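Local coordinates for NADH-rubredoxin oxidoreductase (Clostridium acetobutylicum, PDB 3KLJ), which uses FAD to carry electrons from NADH to rubredoxin, feeding the dioxygen-scavenging and detoxifying system of this obligate anaerobe, at residues Lys146-Ile151 against Ile218-Val223; Ile119-Ala124 against Val223-Gly228. One frame throughout, in Å; residues are numbered along the deposited sequence.

Overall arrangement
Both contacts lie in the NADH-binding domain and share Val223. In interaction 1 strands 149-152 and 222-225 pair side by side, in parallel, within a five-stranded sheet; in interaction 2 the loop 119-124 lies over one face of strand 222-225. Their centres are 11 Å apart, and interaction 1 is nested inside the chain loop that interaction 2 closes. Ile218 joins them: it meets Phe150 within interaction 1, and its CG2 lies 3.7 Å from Ala124 N of interaction 2. Interaction 1 is away from the FAD site, whereas in interaction 2 the side chain of Thr225 is about 12 Å from the bound FAD and about 10 Å from that of the FAD-binding Tyr131.

Interaction 1: residues Lys146-Ile151 against Ile218-Val223; sequences KGKAFI and IRSSCV
Ala149 and Phe150 pair in parallel with Cys222 and Val223, and two nearly straight hydrogen bonds join the edges: Cys222 N to Lys148 O and Phe150 N to Cys222 O, each 2.8 Å. Ala149 CA adds a backbone CA-H...O contact to the same Cys222 O at 3.2 Å.

On the face carrying Phe150 and Val223, CB of Ser221 packs 3.7 Å from CB of Phe150. The Phe150 ring, its CG anti to the backbone N (chi1 -174°), passes beyond Ser221 and meets Ile218 CG1 obliquely at CD2, 3.7 Å away. Phe211 and Met214 also pack on this ring, a greasy setting that suits phenylalanine. On the other face, Ala149's small buried CB suits a place touched by Cys143 and Ile165 of the helices. Cys143 also touches Cys222; the two cysteines are known to form a disulfide, which is not formed in this structure.

At the solvent end the Lys146 chain, bent at chi2, lies along the Arg219-Ser221 backbone, its CE 3.4 Å from Arg219 O; NZ makes a long, weak ion pair with Glu142. Gly147, with positive phi (98°), lets the chain leave helix 133-146. Ser221 OG bonds Leu217 O.

The backbone bonds thus fix the register of this Rossmann-type sheet, while apolar contacts seat helix 215-220 against it.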
loop_
_atom_site.group_PDB
_atom_site.type_symbol
_atom_site.label_atom_id
_atom_site.label_comp_id
_atom_site.label_asym_id
_atom_site.label_seq_id
_atom_site.Cartn_x
_atom_site.Cartn_y
_atom_site.Cartn_z
ATOM N N LYS A 146 -15.589 -21.956 -6.512
ATOM C CA LYS A 146 -16.837 -21.510 -5.887
ATOM C C LYS A 146 -17.792 -20.905 -6.910
ATOM O O LYS A 146 -19.012 -21.056 -6.796
ATOM C CB LYS A 146 -16.552 -20.496 -4.775
ATOM C CG LYS A 146 -15.998 -21.102 -3.483
ATOM C CD LYS A 146 -17.115 -21.388 -2.490
ATOM C CE LYS A 146 -16.572 -21.603 -1.089
ATOM N NZ LYS A 146 -16.279 -23.043 -0.840
ATOM N N GLY A 147 -17.233 -20.219 -7.906
ATOM C CA GLY A 147 -18.030 -19.630 -8.980
ATOM C C GLY A 147 -18.335 -18.151 -8.818
ATOM O O GLY A 147 -18.850 -17.524 -9.749
ATOM N N LYS A 148 -18.047 -17.603 -7.634
ATOM C CA LYS A 148 -18.206 -16.161 -7.349
ATOM C C LYS A 148 -17.390 -15.723 -6.123
ATOM O O LYS A 148 -17.011 -16.549 -5.292
ATOM C CB LYS A 148 -19.689 -15.761 -7.206
ATOM C CG LYS A 148 -20.461 -16.495 -6.109
ATOM C CD LYS A 148 -21.945 -16.617 -6.437
ATOM C CE LYS A 148 -22.708 -15.335 -6.135
ATOM N NZ LYS A 148 -24.135 -15.416 -6.586
ATOM N N ALA A 149 -17.112 -14.425 -6.023
ATOM C CA ALA A 149 -16.335 -13.889 -4.902
ATOM C C ALA A 149 -17.131 -12.882 -4.065
ATOM O O ALA A 149 -18.006 -12.181 -4.582
ATOM C CB ALA A 149 -15.038 -13.257 -5.400
ATOM N N PHE A 150 -16.825 -12.827 -2.771
ATOM C CA PHE A 150 -17.390 -11.811 -1.888
ATOM C C PHE A 150 -16.236 -11.108 -1.185
ATOM O O PHE A 150 -15.512 -11.732 -0.397
ATOM C CB PHE A 150 -18.371 -12.438 -0.888
ATOM C CG PHE A 150 -19.103 -11.436 -0.029
ATOM C CD1 PHE A 150 -19.876 -10.421 -0.607
ATOM C CD2 PHE A 150 -19.047 -11.522 1.357
ATOM C CE1 PHE A 150 -20.556 -9.498 0.188
ATOM C CE2 PHE A 150 -19.724 -10.607 2.160
ATOM C CZ PHE A 150 -20.481 -9.592 1.571
ATOM N N ILE A 151 -16.048 -9.826 -1.503
ATOM C CA ILE A 151 -14.955 -9.045 -0.943
ATOM C C ILE A 151 -15.440 -8.195 0.231
ATOM O O ILE A 151 -16.310 -7.339 0.074
ATOM C CB ILE A 151 -14.245 -8.163 -2.023
ATOM C CG1 ILE A 151 -13.572 -9.047 -3.076
ATOM C CG2 ILE A 151 -13.180 -7.257 -1.399
ATOM C CD1 ILE A 151 -14.307 -9.133 -4.376
ATOM N N ILE A 218 -21.979 -15.650 1.639
ATOM C CA ILE A 218 -20.643 -15.958 2.161
ATOM C C ILE A 218 -20.222 -17.408 1.877
ATOM O O ILE A 218 -19.132 -17.650 1.349
ATOM C CB ILE A 218 -20.505 -15.576 3.663
ATOM C CG1 ILE A 218 -20.273 -14.058 3.781
ATOM C CG2 ILE A 218 -19.356 -16.327 4.323
ATOM C CD1 ILE A 218 -20.389 -13.487 5.189
ATOM N N ARG A 219 -21.113 -18.352 2.197
ATOM C CA ARG A 219 -20.881 -19.782 1.991
ATOM C C ARG A 219 -20.563 -20.120 0.532
ATOM O O ARG A 219 -19.579 -20.884 0.251
ATOM C CB ARG A 219 -22.121 -20.562 2.435
ATOM C CG ARG A 219 -21.853 -21.790 3.282
ATOM C CD ARG A 219 -23.163 -22.372 3.841
ATOM N NE ARG A 219 -23.873 -21.416 4.704
ATOM C CZ ARG A 219 -25.097 -20.933 4.461
ATOM N NH1 ARG A 219 -25.797 -21.313 3.372
ATOM N NH2 ARG A 219 -25.632 -20.070 5.322
ATOM N N SER A 220 -21.396 -19.536 -0.390
ATOM C CA SER A 220 -21.299 -19.842 -1.818
ATOM C C SER A 220 -20.212 -19.051 -2.553
ATOM O O SER A 220 -20.022 -19.243 -3.757
ATOM C CB SER A 220 -22.657 -19.634 -2.505
ATOM O OG SER A 220 -23.065 -18.281 -2.437
ATOM N N SER A 221 -19.500 -18.179 -1.837
ATOM C CA SER A 221 -18.455 -17.353 -2.448
ATOM C C SER A 221 -17.047 -17.676 -1.959
ATOM O O SER A 221 -16.856 -18.209 -0.864
ATOM C CB SER A 221 -18.712 -15.865 -2.182
ATOM O OG SER A 221 -20.046 -15.508 -2.464
ATOM N N CYS A 222 -16.064 -17.334 -2.787
ATOM C CA CYS A 222 -14.691 -17.201 -2.324
ATOM C C CYS A 222 -14.639 -15.871 -1.571
ATOM O O CYS A 222 -14.932 -14.820 -2.140
ATOM C CB CYS A 222 -13.725 -17.218 -3.510
ATOM S SG CYS A 222 -12.077 -16.561 -3.183
ATOM N N VAL A 223 -14.316 -15.922 -0.280
ATOM C CA VAL A 223 -14.377 -14.716 0.543
ATOM C C VAL A 223 -12.993 -14.121 0.785
ATOM O O VAL A 223 -12.077 -14.780 1.298
ATOM C CB VAL A 223 -15.215 -14.890 1.859
ATOM C CG1 VAL A 223 -16.364 -15.890 1.657
ATOM C CG2 VAL A 223 -14.361 -15.315 3.018
#

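Interaction 2: residues Ile119-Ala124 against Val223-Gly228; sequences IKVPHA and VITAVG
Thr225 CG2 lies 3.7 Å from CG2 of Val121 and 3.8 Å from CG1 of Ile119, the tight part of a contact that no hydrogen bond crosses. The threonine passes alongside each loop residue, the side chains running in opposite senses. Here the loop between strands 114-116 and 127-128 packs on one face of the parallel Rossmann-type sheet of the NADH-binding domain, against strand 222-225, the neighbour of strand 127-128, through apolar carbon atoms that include the Thr225 methyl. The first torsion of Thr225 (chi1 51°) splits its branches: OG1 makes a weak hydrogen bond to Phe128 O, and CG2 is left to the loop. Threonine therefore suits the place, joining a polar link to the neighbouring strand with an apolar surface for the loop. Val121 also packs on Ile127, Ile152 and Ile218, as befits a buried branched residue.

Farther along the loop the contact narrows to one pair, CB of Ala124 against CG2 of Val223 at 3.7 Å. Alanine's short side chain fits where the loop turns back toward the strand: Val121 to Ala124 form a type II beta turn, closed by a weak backbone bond, with positive phi (84°) at His123.

The looser side lies at Ile119 and Val227, both partly exposed. They reach toward each other tip to tip, CD1 of Ile119 and CG1 of Val227 being 4.0 Å apart.

With only dispersion and burial of apolar carbons acting directly between the segments, the fit depends on matched shapes; polar links at the flanks, from Asn117 ND2 to Val227 O and from exposed His123 NE2 to Glu212 O, probably help hold the loop.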
loop_
_atom_site.group_PDB
_atom_site.type_symbol
_atom_site.label_atom_id
_atom_site.label_comp_id
_atom_site.label_asym_id
_atom_site.label_seq_id
_atom_site.Cartn_x
_atom_site.Cartn_y
_atom_site.Cartn_z
ATOM N N ILE A 119 -9.234 -10.455 10.007
ATOM C CA ILE A 119 -10.481 -10.404 10.759
ATOM C C ILE A 119 -11.226 -11.737 10.671
ATOM O O ILE A 119 -11.040 -12.507 9.727
ATOM C CB ILE A 119 -11.404 -9.266 10.285
ATOM C CG1 ILE A 119 -11.670 -9.370 8.777
ATOM C CG2 ILE A 119 -10.817 -7.898 10.665
ATOM C CD1 ILE A 119 -12.964 -8.719 8.336
ATOM N N LYS A 120 -12.055 -12.009 11.671
ATOM C CA LYS A 120 -12.930 -13.171 11.641
ATOM C C LYS A 120 -14.188 -12.821 10.848
ATOM O O LYS A 120 -14.763 -11.746 11.035
ATOM C CB LYS A 120 -13.294 -13.591 13.064
ATOM C CG LYS A 120 -13.334 -15.088 13.282
ATOM C CD LYS A 120 -11.932 -15.641 13.509
ATOM C CE LYS A 120 -11.978 -16.903 14.345
ATOM N NZ LYS A 120 -10.614 -17.345 14.741
ATOM N N VAL A 121 -14.583 -13.710 9.941
ATOM C CA VAL A 121 -15.796 -13.535 9.139
ATOM C C VAL A 121 -16.748 -14.698 9.419
ATOM O O VAL A 121 -16.392 -15.852 9.168
ATOM C CB VAL A 121 -15.488 -13.493 7.619
ATOM C CG1 VAL A 121 -16.778 -13.397 6.800
ATOM C CG2 VAL A 121 -14.550 -12.344 7.280
ATOM N N PRO A 122 -17.960 -14.404 9.934
ATOM C CA PRO A 122 -18.891 -15.480 10.276
ATOM C C PRO A 122 -19.398 -16.188 9.022
ATOM O O PRO A 122 -19.635 -15.532 7.998
ATOM C CB PRO A 122 -20.044 -14.748 10.983
ATOM C CG PRO A 122 -19.569 -13.332 11.197
ATOM C CD PRO A 122 -18.557 -13.074 10.144
ATOM N N HIS A 123 -19.529 -17.514 9.111
ATOM C CA HIS A 123 -20.032 -18.380 8.027
ATOM C C HIS A 123 -18.973 -18.807 7.002
ATOM O O HIS A 123 -19.224 -19.692 6.183
ATOM C CB HIS A 123 -21.258 -17.767 7.325
ATOM C CG HIS A 123 -22.417 -17.523 8.241
ATOM N ND1 HIS A 123 -23.105 -18.544 8.860
ATOM C CD2 HIS A 123 -23.002 -16.372 8.649
ATOM C CE1 HIS A 123 -24.067 -18.035 9.608
ATOM N NE2 HIS A 123 -24.027 -16.718 9.497
ATOM N N ALA A 124 -17.797 -18.190 7.056
ATOM C CA ALA A 124 -16.729 -18.492 6.107
ATOM C C ALA A 124 -15.790 -19.565 6.644
ATOM O O ALA A 124 -15.206 -19.410 7.721
ATOM C CB ALA A 124 -15.946 -17.234 5.760
ATOM N N VAL A 223 -14.316 -15.922 -0.280
ATOM C CA VAL A 223 -14.377 -14.716 0.543
ATOM C C VAL A 223 -12.993 -14.121 0.785
ATOM O O VAL A 223 -12.077 -14.780 1.298
ATOM C CB VAL A 223 -15.215 -14.890 1.859
ATOM C CG1 VAL A 223 -16.364 -15.890 1.657
ATOM C CG2 VAL A 223 -14.361 -15.315 3.018
ATOM N N ILE A 224 -12.850 -12.871 0.365
ATOM C CA ILE A 224 -11.579 -12.162 0.426
ATOM C C ILE A 224 -11.739 -10.932 1.310
ATOM O O ILE A 224 -12.594 -10.091 1.066
ATOM C CB ILE A 224 -11.114 -11.737 -0.994
ATOM C CG1 ILE A 224 -11.266 -12.904 -1.978
ATOM C CG2 ILE A 224 -9.685 -11.243 -0.966
ATOM C CD1 ILE A 224 -11.729 -12.500 -3.344
ATOM N N THR A 225 -10.921 -10.834 2.348
ATOM C CA THR A 225 -10.932 -9.649 3.194
ATOM C C THR A 225 -9.889 -8.665 2.685
ATOM O O THR A 225 -8.755 -9.040 2.410
ATOM C CB THR A 225 -10.721 -9.992 4.686
ATOM O OG1 THR A 225 -9.561 -10.824 4.835
ATOM C CG2 THR A 225 -11.953 -10.711 5.243
ATOM N N ALA A 226 -10.310 -7.422 2.501
ATOM C CA ALA A 226 -9.447 -6.330 2.069
ATOM C C ALA A 226 -9.669 -5.234 3.103
ATOM O O ALA A 226 -10.418 -4.279 2.877
ATOM C CB ALA A 226 -9.850 -5.863 0.659
ATOM N N VAL A 227 -9.040 -5.414 4.260
ATOM C CA VAL A 227 -9.299 -4.586 5.437
ATOM C C VAL A 227 -8.011 -3.915 5.926
ATOM O O VAL A 227 -7.811 -3.687 7.120
ATOM C CB VAL A 227 -9.991 -5.399 6.579
ATOM C CG1 VAL A 227 -11.448 -5.653 6.241
ATOM C CG2 VAL A 227 -9.260 -6.711 6.840
ATOM N N GLY A 228 -7.140 -3.602 4.980
ATOM C CA GLY A 228 -5.953 -2.851 5.284
ATOM C C GLY A 228 -4.802 -3.741 5.695
ATOM O O GLY A 228 -4.909 -4.975 5.736
#